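Local coordinates for protein ribonuclease VapC2 (Rickettsia felis, PDB 3ZVK) that acts as the magnesium-dependent RNA-cleaving toxin of a type II toxin-antitoxin pair, degrading single-stranded RNA and forming complexes with its antitoxin VapB2, at residues A[2-7]-A[107-112]. The protein carries 1 engineered substitution. Numbering follows the deposited sequence.
Sequences IYMLGT and IAENAT. Engineered in segment 2-7: G6 (natural residue Asp).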
# COMPACT_ATOMS: atom_id res chain seq x y z
N ILE A 2 13.01 0.60 28.25
CA ILE A 2 11.85 1.45 27.95
C ILE A 2 11.10 1.79 29.24
O ILE A 2 10.76 0.91 30.02
CB ILE A 2 10.90 0.81 26.88
CG1 ILE A 2 11.66 0.47 25.58
CG2 ILE A 2 9.68 1.70 26.58
CD1 ILE A 2 10.90 -0.39 24.56
N TYR A 3 10.83 3.08 29.44
CA TYR A 3 10.02 3.56 30.55
C TYR A 3 8.76 4.14 29.92
O TYR A 3 8.85 5.11 29.17
CB TYR A 3 10.75 4.63 31.35
CG TYR A 3 11.73 4.06 32.35
CD1 TYR A 3 13.01 3.68 31.96
CD2 TYR A 3 11.37 3.87 33.69
CE1 TYR A 3 13.92 3.15 32.87
CE2 TYR A 3 12.27 3.35 34.61
CZ TYR A 3 13.56 3.00 34.20
OH TYR A 3 14.49 2.48 35.08
N MET A 4 7.60 3.53 30.16
CA MET A 4 6.33 4.02 29.63
C MET A 4 5.61 4.76 30.75
O MET A 4 5.50 4.22 31.87
CB MET A 4 5.47 2.88 29.08
CG MET A 4 6.13 2.15 27.94
SD MET A 4 5.10 0.99 27.05
CE MET A 4 4.25 2.10 25.97
N LEU A 5 5.19 6.00 30.50
CA LEU A 5 4.48 6.77 31.55
C LEU A 5 2.99 6.54 31.46
O LEU A 5 2.42 6.47 30.36
CB LEU A 5 4.76 8.29 31.47
CG LEU A 5 6.19 8.72 31.21
CD1 LEU A 5 6.24 10.21 30.85
CD2 LEU A 5 7.09 8.37 32.39
N GLY A 6 2.37 6.38 32.62
CA GLY A 6 0.93 6.20 32.76
C GLY A 6 0.23 7.54 32.65
O GLY A 6 0.88 8.59 32.61
N THR A 7 -1.09 7.51 32.59
CA THR A 7 -1.92 8.71 32.41
C THR A 7 -1.75 9.70 33.57
O THR A 7 -1.55 10.89 33.31
CB THR A 7 -3.39 8.31 32.16
OG1 THR A 7 -3.41 7.37 31.07
CG2 THR A 7 -4.29 9.51 31.81
N ILE A 107 3.67 -4.49 29.58
CA ILE A 107 4.03 -5.90 29.67
C ILE A 107 4.55 -6.39 28.32
O ILE A 107 5.63 -6.98 28.25
CB ILE A 107 2.87 -6.79 30.26
CG1 ILE A 107 2.58 -6.47 31.72
CG2 ILE A 107 3.20 -8.29 30.13
CD1 ILE A 107 1.19 -6.88 32.24
N ALA A 108 3.80 -6.11 27.23
CA ALA A 108 4.15 -6.51 25.87
C ALA A 108 5.46 -5.90 25.35
O ALA A 108 6.14 -6.54 24.54
CB ALA A 108 3.03 -6.19 24.93
N GLU A 109 5.80 -4.68 25.81
CA GLU A 109 7.04 -3.99 25.43
C GLU A 109 8.21 -4.30 26.39
O GLU A 109 9.34 -3.88 26.16
CB GLU A 109 6.81 -2.46 25.36
CG GLU A 109 5.82 -1.97 24.30
CD GLU A 109 6.10 -2.21 22.83
OE1 GLU A 109 7.24 -2.59 22.49
OE2 GLU A 109 5.18 -1.99 22.01
N ASN A 110 7.92 -5.04 27.48
CA ASN A 110 8.86 -5.37 28.57
C ASN A 110 9.42 -4.08 29.18
O ASN A 110 10.61 -3.93 29.39
CB ASN A 110 9.95 -6.36 28.13
CG ASN A 110 10.29 -7.28 29.25
OD1 ASN A 110 10.94 -6.90 30.23
ND2 ASN A 110 9.75 -8.49 29.17
N ALA A 111 8.52 -3.14 29.42
CA ALA A 111 8.80 -1.81 29.91
C ALA A 111 8.46 -1.64 31.39
O ALA A 111 7.64 -2.37 31.93
CB ALA A 111 8.00 -0.80 29.08
N THR A 112 9.04 -0.61 32.02
CA THR A 112 8.73 -0.21 33.38
C THR A 112 7.59 0.80 33.24
O THR A 112 7.71 1.80 32.50
CB THR A 112 9.93 0.43 34.06
OG1 THR A 112 10.98 -0.53 34.18
CG2 THR A 112 9.59 0.97 35.43
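M4 reaches from strand 2-5 across A111 to the end of helix 97-109. Its CB carries CG beside the backbone N (chi1 -61°), which brings CG to 3.7 Å from the methyl of A111. SD touches two carbons set about a right angle apart as seen from it, A111 CB (4.0 Å) and E109 CG (4.1 Å). The unbranched thioether suits this place: CG and SD lie along the small methyl, and the bend at chi3 (82°) then turns CE away from both partners; M4 and E109 both touch I71 of strand 69-71. A111, short enough to let the two backbones close up, also meets I2, whose CG2 lies 3.9 Å from its CB. The helix ends in a Schellman motif at N110, asparagine being among the non-glycine residues that most readily take positive phi, and the chain turns into strand 112-115. That strand runs parallel to 2-5 in the central sheet of the PIN domain, and the bridge pairs Y3 with T112: T112 N donates to I2 O (3.0 Å), and M4 N donates to T112 O (2.9 Å). On the sheet face they share, Y3 and T112 point the same way; CB and CG2 of the beta-branched threonine lie against the CD2-CE2 side of the ring (CG2 3.7 Å from CE2), and OG1 stands over one face near the rim. E109 spends its carboxylate away from M4, in a salt bridge to K76 and a weak hydrogen bond with H105.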